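Local atomic coordinates of dehalogenase-like hydrolase (Ralstonia solanacearum, PDB entry 3UMB), a protein that probably catalyses the hydrolytic dehalogenation of small (S)-2-haloalkanoic acids to the corresponding (R)-2-hydroxyalkanoic acids, releasing a halide ion. Residues Arg5-Asp10 and Met114-Gly119; Pro102-Val107 and His217-Leu222; Ala188-Phe193 and Glu206-Ala211. One frame throughout, in Å; residues are numbered along the deposited sequence.

Interactions 1 and 2 belong to the buried part of the Rossmann-like domain, whereas interaction 3 is a surface contact at the subunit interface. Interaction 1 pairs two parallel strands of the main sheet through backbone hydrogen bonds. Interaction 2 joins the starts of helices 104-112 and 219-227 and relies on a salt-bridge network and weak hydrogen bonds, with a little apolar contact beside them. The two touch: Phe9 of strand 6-9 packs on Met219 and Leu222, and helix 104-112 is followed in the chain by strand 118-122. Interaction 3 lies apart, its nearest atoms about 6 Å from interaction 1 and about 11 Å from interaction 2, and combines a tryptophan, small apolar groups and one bridging water.

Interaction 1. Residues Arg5-Asp10 and Met114-Gly119; sequences RAVVFD and MGLPLG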
ATOM      1  N   ARG A   5       0.557  15.897 -26.590  1.00 42.11           N
ATOM      2  CA  ARG A   5      -0.073  17.194 -26.764  1.00 41.70           C
ATOM      3  C   ARG A   5      -0.313  17.954 -25.477  1.00 39.71           C
ATOM      4  O   ARG A   5      -0.930  19.018 -25.502  1.00 40.08           O
ATOM      5  CB  ARG A   5      -1.389  17.034 -27.515  1.00 42.38           C
ATOM      6  CG  ARG A   5      -1.249  16.113 -28.721  1.00 46.11           C
ATOM      7  CD  ARG A   5      -1.898  16.679 -29.948  1.00 50.54           C
ATOM      8  NE  ARG A   5      -3.314  16.916 -29.708  1.00 53.69           N
ATOM      9  CZ  ARG A   5      -4.278  16.743 -30.609  1.00 57.22           C
ATOM     10  NH1 ARG A   5      -5.547  16.981 -30.258  1.00 58.59           N
ATOM     11  NH2 ARG A   5      -3.994  16.324 -31.846  1.00 57.26           N
ATOM     12  N   ALA A   6       0.187  17.400 -24.373  1.00 37.42           N
ATOM     13  CA  ALA A   6       0.043  17.946 -23.033  1.00 35.20           C
ATOM     14  C   ALA A   6       0.935  17.150 -22.065  1.00 33.50           C
ATOM     15  O   ALA A   6       1.331  16.023 -22.329  1.00 33.29           O
ATOM     16  CB  ALA A   6      -1.429  17.932 -22.586  1.00 35.16           C
ATOM     17  N   VAL A   7       1.287  17.743 -20.947  1.00 31.96           N
ATOM     18  CA  VAL A   7       2.195  17.076 -20.023  1.00 31.33           C
ATOM     19  C   VAL A   7       1.673  17.348 -18.630  1.00 30.24           C
ATOM     20  O   VAL A   7       1.471  18.504 -18.250  1.00 30.70           O
ATOM     21  CB  VAL A   7       3.663  17.565 -20.212  1.00 31.64           C
ATOM     22  CG1 VAL A   7       4.649  16.910 -19.214  1.00 30.33           C
ATOM     23  CG2 VAL A   7       4.113  17.313 -21.690  1.00 32.77           C
ATOM     24  N   VAL A   8       1.426  16.273 -17.888  1.00 28.73           N
ATOM     25  CA  VAL A   8       0.866  16.368 -16.531  1.00 27.29           C
ATOM     26  C   VAL A   8       1.878  15.816 -15.501  1.00 26.41           C
ATOM     27  O   VAL A   8       2.513  14.796 -15.747  1.00 25.92           O
ATOM     28  CB  VAL A   8      -0.499  15.625 -16.441  1.00 26.84           C
ATOM     29  CG1 VAL A   8      -1.012  15.580 -15.006  1.00 24.59           C
ATOM     30  CG2 VAL A   8      -1.530  16.315 -17.375  1.00 26.96           C
ATOM     31  N   PHE A   9       2.007  16.526 -14.385  1.00 26.02           N
ATOM     32  CA  PHE A   9       2.927  16.197 -13.324  1.00 26.59           C
ATOM     33  C   PHE A   9       2.204  15.781 -12.054  1.00 26.33           C
ATOM     34  O   PHE A   9       1.213  16.373 -11.669  1.00 26.53           O
ATOM     35  CB  PHE A   9       3.808  17.411 -12.973  1.00 27.22           C
ATOM     36  CG  PHE A   9       4.709  17.847 -14.088  1.00 28.00           C
ATOM     37  CD1 PHE A   9       4.286  18.826 -14.991  1.00 30.81           C
ATOM     38  CD2 PHE A   9       5.973  17.311 -14.220  1.00 30.51           C
ATOM     39  CE1 PHE A   9       5.126  19.245 -16.027  1.00 33.33           C
ATOM     40  CE2 PHE A   9       6.834  17.702 -15.260  1.00 32.38           C
ATOM     41  CZ  PHE A   9       6.414  18.680 -16.163  1.00 33.28           C
ATOM     42  N   ASP A  10       2.744  14.750 -11.431  1.00 26.79           N
ATOM     43  CA  ASP A  10       2.636  14.466  -9.994  1.00 27.40           C
ATOM     44  C   ASP A  10       3.263  15.632  -9.189  1.00 27.61           C
ATOM     45  O   ASP A  10       4.123  16.364  -9.679  1.00 27.09           O
ATOM     46  CB  ASP A  10       3.450  13.194  -9.773  1.00 28.78           C
ATOM     47  CG  ASP A  10       3.393  12.683  -8.372  1.00 31.71           C
ATOM     48  OD1 ASP A  10       2.318  12.830  -7.727  1.00 35.81           O
ATOM     49  OD2 ASP A  10       4.438  12.129  -7.933  1.00 35.05           O
HETATM   50  N   MSE A 114       7.737  25.354 -26.117  1.00 58.36           N
HETATM   51  CA  MSE A 114       7.492  24.429 -27.264  1.00 57.50           C
HETATM   52  C   MSE A 114       6.008  24.006 -27.429  1.00 54.82           C
HETATM   53  O   MSE A 114       5.711  22.958 -28.015  1.00 53.84           O
HETATM   54  CB  MSE A 114       8.448  23.214 -27.263  1.00 58.71           C
HETATM   55  CG  MSE A 114       8.558  22.463 -25.954  1.00 62.27           C
HETATM   56 SE   MSE A 114       9.923  21.060 -25.948  1.00 73.58          SE
HETATM   57  CE  MSE A 114       9.386  20.028 -27.566  1.00 69.87           C
ATOM     58  N   GLY A 115       5.099  24.846 -26.911  1.00 52.15           N
ATOM     59  CA  GLY A 115       3.661  24.818 -27.250  1.00 50.05           C
ATOM     60  C   GLY A 115       2.838  23.791 -26.485  1.00 48.06           C
ATOM     61  O   GLY A 115       1.837  23.257 -27.015  1.00 46.67           O
ATOM     62  N   LEU A 116       3.271  23.526 -25.242  1.00 45.60           N
ATOM     63  CA  LEU A 116       2.737  22.414 -24.440  1.00 43.24           C
ATOM     64  C   LEU A 116       1.972  22.913 -23.228  1.00 41.32           C
ATOM     65  O   LEU A 116       2.527  23.599 -22.369  1.00 41.25           O
ATOM     66  CB  LEU A 116       3.829  21.396 -24.070  1.00 42.66           C
ATOM     67  CG  LEU A 116       4.281  20.467 -25.213  1.00 41.99           C
ATOM     68  CD1 LEU A 116       5.386  19.537 -24.744  1.00 40.28           C
ATOM     69  CD2 LEU A 116       3.137  19.657 -25.878  1.00 41.08           C
ATOM     70  N   PRO A 117       0.663  22.614 -23.189  1.00 39.53           N
ATOM     71  CA  PRO A 117      -0.107  22.860 -21.958  1.00 38.88           C
ATOM     72  C   PRO A 117       0.409  21.959 -20.810  1.00 37.04           C
ATOM     73  O   PRO A 117       0.911  20.871 -21.058  1.00 35.71           O
ATOM     74  CB  PRO A 117      -1.546  22.512 -22.334  1.00 39.13           C
ATOM     75  CG  PRO A 117      -1.481  21.786 -23.701  1.00 40.35           C
ATOM     76  CD  PRO A 117      -0.118  21.973 -24.270  1.00 39.73           C
ATOM     77  N   LEU A 118       0.312  22.450 -19.581  1.00 35.52           N
ATOM     78  CA  LEU A 118       0.931  21.791 -18.440  1.00 34.29           C
ATOM     79  C   LEU A 118      -0.096  21.672 -17.364  1.00 33.70           C
ATOM     80  O   LEU A 118      -0.877  22.606 -17.158  1.00 33.75           O
ATOM     81  CB  LEU A 118       2.139  22.577 -17.901  1.00 33.68           C
ATOM     82  CG  LEU A 118       3.328  22.816 -18.838  1.00 32.10           C
ATOM     83  CD1 LEU A 118       4.514  23.421 -18.061  1.00 30.40           C
ATOM     84  CD2 LEU A 118       3.745  21.561 -19.641  1.00 30.38           C
ATOM     85  N   GLY A 119      -0.113  20.514 -16.703  1.00 32.63           N
ATOM     86  CA  GLY A 119      -0.962  20.327 -15.532  1.00 32.24           C
ATOM     87  C   GLY A 119      -0.303  19.570 -14.392  1.00 31.14           C
ATOM     88  O   GLY A 119       0.735  18.893 -14.581  1.00 30.37           O
TER
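Val7 and Leu118, and next to them Val8 and Gly119, pair as neighbours in the parallel sheet, strand 6-9 beside strand 118-122. The tight part is this backbone ladder: Val7 N gives a hydrogen bond to Pro117 O, Val7 O takes one from Gly119 N at 3.0 Å, and Phe9 N closes on Gly119 O at 2.7 Å. The side chains of Val7 and Leu118 share a face, with Val7 CB 4.0 Å from Leu118 CD2. With Val7 CG1 anti to the backbone N (chi1 178°), its other methyl, CG2, lies beside that N and reaches Leu116 CD1 at 4.0 Å. Pro117 is packed too: its CD lies 3.3 Å from Arg5 O, its CG rests on Ala6 CB, and Phe168 of helix 163-168 touches both Ala6 and Pro117. At the far end Phe9 meets Gly119 O by its ring edge, CD1 at 3.6 Å, while the ring packs on Met219 and Leu222 of helix 219-227. The solvent side is the exposed Arg5 side chain, which points away, and the partly exposed Pro117. The upshot is a seam whose strength lies in directional main-chain bonds, with Val7, Leu116 and Leu118 packed beside them, leading straight to Asp10, probably the nucleophile, as in relatives.

Interaction 2. Residues Pro102-Val107 and His217-Leu222; sequences PENVPV and HDMRDL
Glu103 and Arg220 make the ionic link between the starts of helices 104-112 and 219-227: Glu103 OE1 is 3.3 Å from Arg220 NE. Asp218 OD2 approaches the same guanidinium at its edge, in plane, and closes a three-residue network, while Glu103 CB lies over one face, 3.5 Å above it. Arg200 supplies a second cation, bridged to Glu103 OE2. Among the hydrogen bonds, Met219 N meets both carboxylate oxygens of Glu103, but each bond is weak. The carboxylate arrives there because Glu103 CG sits between its backbone N and carbonyl carbon (chi1 42°) and the chain then runs out extended. Asp218 is the N-cap of helix 219-227; its OD1 accepts from Asp221 N at 3.0 Å, met from above the carboxylate plane. Asn104 ND2 is bonded to Thr14 O, while its OD1 is buried with no partner in the model. Apolar contact is slight: Val107 sets CG2 near Arg220 CG, an approximate placement, and CG1 against the Met219 carbonyl. Selenomethionine Met219 packs mainly on Phe9, Leu15 and Ile198. The chemistry implies a charge cluster: Glu103 OE1 and Asp218 OD2, only 3.4 Å apart, would repel, and the two arginines, probably helped by the helix N-terminus, offset this.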
ATOM      1  N   PRO A 102      15.211  23.156  -8.035  1.00 53.76           N
ATOM      2  CA  PRO A 102      15.727  24.346  -8.740  1.00 53.86           C
ATOM      3  C   PRO A 102      15.774  24.248 -10.276  1.00 53.56           C
ATOM      4  O   PRO A 102      15.592  25.235 -10.992  1.00 52.64           O
ATOM      5  CB  PRO A 102      17.151  24.463  -8.171  1.00 54.18           C
ATOM      6  CG  PRO A 102      16.996  23.964  -6.747  1.00 54.07           C
ATOM      7  CD  PRO A 102      15.999  22.856  -6.818  1.00 54.07           C
ATOM      8  N   GLU A 103      16.054  23.044 -10.742  1.00 53.58           N
ATOM      9  CA  GLU A 103      15.989  22.675 -12.152  1.00 54.14           C
ATOM     10  C   GLU A 103      14.584  22.775 -12.792  1.00 53.77           C
ATOM     11  O   GLU A 103      14.461  22.966 -14.002  1.00 53.95           O
ATOM     12  CB  GLU A 103      16.490  21.224 -12.295  1.00 54.44           C
ATOM     13  CG  GLU A 103      15.951  20.276 -11.181  1.00 56.16           C
ATOM     14  CD  GLU A 103      15.800  18.829 -11.609  1.00 57.90           C
ATOM     15  OE1 GLU A 103      16.373  18.463 -12.664  1.00 60.07           O
ATOM     16  OE2 GLU A 103      15.099  18.062 -10.891  1.00 57.75           O
ATOM     17  N   ASN A 104      13.533  22.616 -11.996  1.00 52.97           N
ATOM     18  CA  ASN A 104      12.176  22.514 -12.547  1.00 52.81           C
ATOM     19  C   ASN A 104      11.705  23.733 -13.387  1.00 52.70           C
ATOM     20  O   ASN A 104      11.346  23.606 -14.583  1.00 51.86           O
ATOM     21  CB  ASN A 104      11.178  22.217 -11.397  1.00 52.56           C
ATOM     22  CG  ASN A 104      11.313  20.781 -10.845  1.00 51.55           C
ATOM     23  OD1 ASN A 104      11.961  19.950 -11.462  1.00 48.75           O
ATOM     24  ND2 ASN A 104      10.683  20.495  -9.693  1.00 49.86           N
ATOM     25  N   VAL A 105      11.717  24.906 -12.752  1.00 52.67           N
ATOM     26  CA  VAL A 105      10.996  26.061 -13.275  1.00 52.28           C
ATOM     27  C   VAL A 105      11.449  26.492 -14.690  1.00 52.38           C
ATOM     28  O   VAL A 105      10.617  26.981 -15.467  1.00 52.51           O
ATOM     29  CB  VAL A 105      10.989  27.248 -12.284  1.00 52.25           C
ATOM     30  CG1 VAL A 105       9.851  28.178 -12.619  1.00 52.04           C
ATOM     31  CG2 VAL A 105      10.841  26.769 -10.835  1.00 52.43           C
ATOM     32  N   PRO A 106      12.757  26.317 -15.034  1.00 52.02           N
ATOM     33  CA  PRO A 106      13.191  26.598 -16.426  1.00 51.78           C
ATOM     34  C   PRO A 106      12.730  25.565 -17.438  1.00 51.84           C
ATOM     35  O   PRO A 106      12.311  25.929 -18.562  1.00 51.11           O
ATOM     36  CB  PRO A 106      14.730  26.564 -16.357  1.00 51.95           C
ATOM     37  CG  PRO A 106      15.091  26.161 -14.953  1.00 52.45           C
ATOM     38  CD  PRO A 106      13.890  26.274 -14.087  1.00 51.84           C
ATOM     39  N   VAL A 107      12.864  24.283 -17.033  1.00 52.07           N
ATOM     40  CA  VAL A 107      12.447  23.104 -17.827  1.00 51.65           C
ATOM     41  C   VAL A 107      10.964  23.219 -18.153  1.00 51.73           C
ATOM     42  O   VAL A 107      10.559  22.916 -19.263  1.00 51.46           O
ATOM     43  CB  VAL A 107      12.663  21.711 -17.089  1.00 51.95           C
ATOM     44  CG1 VAL A 107      12.450  20.578 -18.069  1.00 51.14           C
ATOM     45  CG2 VAL A 107      14.047  21.581 -16.423  1.00 49.95           C
ATOM     46  N   HIS A 217      16.690  10.653 -14.284  1.00 33.62           N
ATOM     47  CA  HIS A 217      17.140  10.937 -12.931  1.00 34.32           C
ATOM     48  C   HIS A 217      16.574  12.221 -12.402  1.00 34.30           C
ATOM     49  O   HIS A 217      16.471  12.402 -11.193  1.00 33.37           O
ATOM     50  CB  HIS A 217      18.669  10.983 -12.905  1.00 34.78           C
ATOM     51  CG  HIS A 217      19.240  11.470 -11.617  1.00 38.08           C
ATOM     52  ND1 HIS A 217      19.931  12.663 -11.513  1.00 42.11           N
ATOM     53  CD2 HIS A 217      19.216  10.933 -10.366  1.00 41.58           C
ATOM     54  CE1 HIS A 217      20.296  12.843 -10.250  1.00 43.75           C
ATOM     55  NE2 HIS A 217      19.887  11.801  -9.538  1.00 41.87           N
ATOM     56  N   ASP A 218      16.186  13.114 -13.307  1.00 35.78           N
ATOM     57  CA  ASP A 218      15.683  14.430 -12.935  1.00 36.68           C
ATOM     58  C   ASP A 218      14.859  15.052 -14.047  1.00 37.40           C
ATOM     59  O   ASP A 218      14.685  14.472 -15.127  1.00 37.03           O
ATOM     60  CB  ASP A 218      16.848  15.346 -12.559  1.00 37.55           C
ATOM     61  CG  ASP A 218      17.869  15.512 -13.684  1.00 38.88           C
ATOM     62  OD1 ASP A 218      17.688  14.920 -14.792  1.00 37.67           O
ATOM     63  OD2 ASP A 218      18.875  16.213 -13.413  1.00 40.42           O
HETATM   64  N   MSE A 219      14.332  16.230 -13.759  1.00 38.49           N
HETATM   65  CA  MSE A 219      13.433  16.935 -14.661  1.00 39.68           C
HETATM   66  C   MSE A 219      14.012  17.320 -15.999  1.00 40.61           C
HETATM   67  O   MSE A 219      13.309  17.419 -17.032  1.00 41.01           O
HETATM   68  CB  MSE A 219      12.946  18.158 -13.944  1.00 39.78           C
HETATM   69  CG  MSE A 219      11.840  17.772 -13.024  1.00 42.08           C
HETATM   70 SE   MSE A 219      10.158  17.789 -14.030  1.00 49.72          SE
HETATM   71  CE  MSE A 219       9.622  19.618 -13.494  1.00 37.34           C
ATOM     72  N   ARG A 220      15.319  17.527 -15.974  1.00 41.92           N
ATOM     73  CA  ARG A 220      16.057  17.920 -17.142  1.00 42.40           C
ATOM     74  C   ARG A 220      16.241  16.712 -18.022  1.00 42.39           C
ATOM     75  O   ARG A 220      16.252  16.844 -19.236  1.00 42.83           O
ATOM     76  CB  ARG A 220      17.380  18.548 -16.714  1.00 43.39           C
ATOM     77  CG  ARG A 220      17.172  19.808 -15.853  1.00 46.21           C
ATOM     78  CD  ARG A 220      18.474  20.427 -15.277  1.00 49.82           C
ATOM     79  NE  ARG A 220      19.038  19.624 -14.188  1.00 50.73           N
ATOM     80  CZ  ARG A 220      20.017  20.015 -13.372  1.00 52.13           C
ATOM     81  NH1 ARG A 220      20.542  21.240 -13.477  1.00 53.80           N
ATOM     82  NH2 ARG A 220      20.470  19.178 -12.439  1.00 50.98           N
ATOM     83  N   ASP A 221      16.329  15.512 -17.454  1.00 42.25           N
ATOM     84  CA  ASP A 221      16.235  14.339 -18.322  1.00 42.55           C
ATOM     85  C   ASP A 221      14.883  14.271 -19.020  1.00 42.21           C
ATOM     86  O   ASP A 221      14.812  13.782 -20.154  1.00 42.48           O
ATOM     87  CB  ASP A 221      16.522  13.030 -17.585  1.00 42.70           C
ATOM     88  CG  ASP A 221      17.988  12.876 -17.211  1.00 43.70           C
ATOM     89  OD1 ASP A 221      18.880  13.310 -17.990  1.00 45.25           O
ATOM     90  OD2 ASP A 221      18.240  12.322 -16.122  1.00 44.28           O
ATOM     91  N   LEU A 222      13.823  14.748 -18.359  1.00 41.91           N
ATOM     92  CA  LEU A 222      12.466  14.712 -18.943  1.00 41.94           C
ATOM     93  C   LEU A 222      12.379  15.613 -20.176  1.00 43.29           C
ATOM     94  O   LEU A 222      11.852  15.209 -21.219  1.00 42.95           O
ATOM     95  CB  LEU A 222      11.389  15.126 -17.926  1.00 40.74           C
ATOM     96  CG  LEU A 222      10.075  15.574 -18.609  1.00 38.73           C
ATOM     97  CD1 LEU A 222       9.326  14.432 -19.237  1.00 31.09           C
ATOM     98  CD2 LEU A 222       9.190  16.312 -17.675  1.00 37.53           C
TER

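Interaction 3. Residues Ala188-Phe193 and Glu206-Ala211; sequences ATWHGF and EALDVA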
ATOM      1  N   ALA A 188       0.008   4.750 -14.435  1.00 23.72           N
ATOM      2  CA  ALA A 188      -0.357   5.638 -15.537  1.00 23.28           C
ATOM      3  C   ALA A 188      -0.188   4.972 -16.875  1.00 23.07           C
ATOM      4  O   ALA A 188      -0.987   5.190 -17.773  1.00 23.54           O
ATOM      5  CB  ALA A 188       0.402   6.900 -15.475  1.00 23.86           C
ATOM      6  N   THR A 189       0.823   4.134 -17.011  1.00 22.63           N
ATOM      7  CA  THR A 189       1.041   3.419 -18.238  1.00 22.59           C
ATOM      8  C   THR A 189      -0.087   2.441 -18.509  1.00 23.23           C
ATOM      9  O   THR A 189      -0.482   2.233 -19.667  1.00 23.96           O
ATOM     10  CB  THR A 189       2.377   2.649 -18.182  1.00 22.81           C
ATOM     11  OG1 THR A 189       3.420   3.536 -17.739  1.00 24.51           O
ATOM     12  CG2 THR A 189       2.746   2.042 -19.537  1.00 21.22           C
ATOM     13  N   TRP A 190      -0.598   1.804 -17.452  1.00 23.81           N
ATOM     14  CA  TRP A 190      -1.772   0.916 -17.546  1.00 22.64           C
ATOM     15  C   TRP A 190      -2.975   1.730 -18.025  1.00 22.89           C
ATOM     16  O   TRP A 190      -3.750   1.296 -18.811  1.00 23.58           O
ATOM     17  CB  TRP A 190      -2.129   0.305 -16.152  1.00 22.15           C
ATOM     18  CG  TRP A 190      -1.354  -0.917 -15.711  1.00 19.54           C
ATOM     19  CD1 TRP A 190      -0.732  -1.848 -16.508  1.00 19.22           C
ATOM     20  CD2 TRP A 190      -1.172  -1.380 -14.359  1.00 18.61           C
ATOM     21  NE1 TRP A 190      -0.136  -2.819 -15.739  1.00 19.01           N
ATOM     22  CE2 TRP A 190      -0.414  -2.568 -14.420  1.00 19.89           C
ATOM     23  CE3 TRP A 190      -1.548  -0.887 -13.102  1.00 17.41           C
ATOM     24  CZ2 TRP A 190      -0.032  -3.254 -13.285  1.00 17.48           C
ATOM     25  CZ3 TRP A 190      -1.160  -1.575 -11.976  1.00 15.38           C
ATOM     26  CH2 TRP A 190      -0.416  -2.746 -12.075  1.00 14.64           C
ATOM     27  N   HIS A 191      -3.151   2.921 -17.530  1.00 24.55           N
ATOM     28  CA  HIS A 191      -4.312   3.700 -17.953  1.00 25.90           C
ATOM     29  C   HIS A 191      -4.241   4.124 -19.429  1.00 26.52           C
ATOM     30  O   HIS A 191      -5.251   4.416 -20.042  1.00 26.68           O
ATOM     31  CB  HIS A 191      -4.456   4.917 -17.063  1.00 25.92           C
ATOM     32  CG  HIS A 191      -5.736   5.678 -17.255  1.00 25.73           C
ATOM     33  ND1 HIS A 191      -6.957   5.196 -16.835  1.00 24.36           N
ATOM     34  CD2 HIS A 191      -5.980   6.890 -17.802  1.00 25.42           C
ATOM     35  CE1 HIS A 191      -7.893   6.091 -17.098  1.00 26.24           C
ATOM     36  NE2 HIS A 191      -7.329   7.127 -17.689  1.00 25.42           N
ATOM     37  N   GLY A 192      -3.038   4.129 -19.991  1.00 27.43           N
ATOM     38  CA  GLY A 192      -2.816   4.441 -21.408  1.00 27.95           C
ATOM     39  C   GLY A 192      -2.060   5.746 -21.690  1.00 27.07           C
ATOM     40  O   GLY A 192      -2.064   6.196 -22.832  1.00 28.10           O
ATOM     41  N   PHE A 193      -1.457   6.376 -20.685  1.00 25.84           N
ATOM     42  CA  PHE A 193      -0.628   7.576 -20.930  1.00 25.84           C
ATOM     43  C   PHE A 193       0.714   7.197 -21.491  1.00 25.79           C
ATOM     44  O   PHE A 193       1.186   6.082 -21.312  1.00 25.06           O
ATOM     45  CB  PHE A 193      -0.303   8.364 -19.661  1.00 25.49           C
ATOM     46  CG  PHE A 193      -1.492   8.927 -18.955  1.00 25.64           C
ATOM     47  CD1 PHE A 193      -1.960  10.200 -19.248  1.00 23.89           C
ATOM     48  CD2 PHE A 193      -2.137   8.189 -17.951  1.00 25.22           C
ATOM     49  CE1 PHE A 193      -3.063  10.727 -18.577  1.00 22.90           C
ATOM     50  CE2 PHE A 193      -3.208   8.718 -17.275  1.00 23.05           C
ATOM     51  CZ  PHE A 193      -3.677  10.002 -17.584  1.00 22.39           C
ATOM     52  N   GLU A 206       9.700  -1.113 -10.763  1.00 20.58           N
ATOM     53  CA  GLU A 206       8.757  -1.940 -10.024  1.00 20.39           C
ATOM     54  C   GLU A 206       8.472  -3.189 -10.837  1.00 20.23           C
ATOM     55  O   GLU A 206       8.398  -3.142 -12.052  1.00 18.76           O
ATOM     56  CB  GLU A 206       7.460  -1.188  -9.732  1.00 19.94           C
ATOM     57  CG  GLU A 206       7.622  -0.001  -8.832  1.00 21.39           C
ATOM     58  CD  GLU A 206       8.089  -0.323  -7.405  1.00 21.26           C
ATOM     59  OE1 GLU A 206       8.197  -1.476  -6.976  1.00 20.53           O
ATOM     60  OE2 GLU A 206       8.343   0.618  -6.668  1.00 25.52           O
ATOM     61  N   ALA A 207       8.324  -4.318 -10.141  1.00 21.01           N
ATOM     62  CA  ALA A 207       8.053  -5.582 -10.798  1.00 21.35           C
ATOM     63  C   ALA A 207       6.523  -5.675 -10.943  1.00 21.48           C
ATOM     64  O   ALA A 207       5.864  -6.375 -10.210  1.00 21.31           O
ATOM     65  CB  ALA A 207       8.664  -6.777  -9.975  1.00 20.56           C
ATOM     66  N   LEU A 208       5.985  -4.916 -11.896  1.00 23.15           N
ATOM     67  CA  LEU A 208       4.539  -4.834 -12.166  1.00 23.91           C
ATOM     68  C   LEU A 208       4.173  -5.311 -13.575  1.00 25.25           C
ATOM     69  O   LEU A 208       3.035  -5.154 -13.983  1.00 26.02           O
ATOM     70  CB  LEU A 208       3.996  -3.415 -11.908  1.00 22.38           C
ATOM     71  CG  LEU A 208       3.904  -2.961 -10.420  1.00 21.48           C
ATOM     72  CD1 LEU A 208       3.708  -1.440 -10.316  1.00 16.65           C
ATOM     73  CD2 LEU A 208       2.855  -3.645  -9.614  1.00 17.80           C
ATOM     74  N   ASP A 209       5.120  -5.904 -14.302  1.00 27.13           N
ATOM     75  CA  ASP A 209       4.900  -6.380 -15.699  1.00 28.87           C
ATOM     76  C   ASP A 209       4.521  -5.261 -16.680  1.00 28.91           C
ATOM     77  O   ASP A 209       3.837  -5.480 -17.685  1.00 29.49           O
ATOM     78  CB  ASP A 209       3.843  -7.493 -15.752  1.00 29.50           C
ATOM     79  CG  ASP A 209       4.239  -8.695 -14.951  1.00 31.38           C
ATOM     80  OD1 ASP A 209       5.192  -9.381 -15.367  1.00 36.89           O
ATOM     81  OD2 ASP A 209       3.605  -8.953 -13.901  1.00 34.02           O
ATOM     82  N   VAL A 210       4.964  -4.055 -16.373  1.00 29.06           N
ATOM     83  CA  VAL A 210       4.689  -2.882 -17.205  1.00 28.85           C
ATOM     84  C   VAL A 210       5.842  -1.926 -16.925  1.00 28.49           C
ATOM     85  O   VAL A 210       6.452  -1.982 -15.861  1.00 27.98           O
ATOM     86  CB  VAL A 210       3.325  -2.244 -16.854  1.00 29.16           C
ATOM     87  CG1 VAL A 210       3.312  -1.719 -15.399  1.00 28.67           C
ATOM     88  CG2 VAL A 210       2.951  -1.128 -17.836  1.00 30.08           C
ATOM     89  N   ALA A 211       6.172  -1.091 -17.902  1.00 28.86           N
ATOM     90  CA  ALA A 211       7.248  -0.088 -17.755  1.00 28.47           C
ATOM     91  C   ALA A 211       6.839   1.242 -18.410  1.00 28.30           C
ATOM     92  O   ALA A 211       6.225   1.280 -19.448  1.00 27.95           O
ATOM     93  CB  ALA A 211       8.609  -0.633 -18.327  1.00 27.88           C
TER
HETATM   94  O   HOH W   1       1.069  -5.375 -16.374  1.00 32.63           O
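Thr189 and Ala211 bring the backbones closest, CA to CA 7.1 Å, where the last turn of helix 182-191 faces the irregular segment 206-211, extended at Val210 and Ala211. Val210 points its side chain at the helix and divides its methyls between two residues: CG2 meets Thr189 CG2 at 3.6 Å, and CG1 approaches the Trp190 indole obliquely, 3.6 Å from NE1. With Thr189 OG1 beside the backbone N (chi1 -49°), where it is bonded to Ala185 O and Thr195 OG1, the methyl CG2 falls anti to that N and faces Val210 and Ala211. The same methyl also lies 3.6 Å from Ala211 O. At the six-membered end of the indole, Trp190 CH2 rests 4.2 Å from Leu208 CD2, the two side chains crossing at about a right angle. Direct polar bonding gives way to one water at the indole edge, in the ring plane: it accepts from Trp190 NE1 at 2.9 Å and donates to Leu208 O at 3.1 Å, with a weaker bond to Asp209 O, which links the indole N-H to the loop backbone. The second subunit covers this region, with Ala54 of that subunit on Trp190 and its Lys62 and Arg51 salt-bridged to Asp209. Within the chain, the contact ties the C-terminal end of helix 182-191, which leads through Gly192 into strand 194-198, to the loop between that strand and edge strand 214-216.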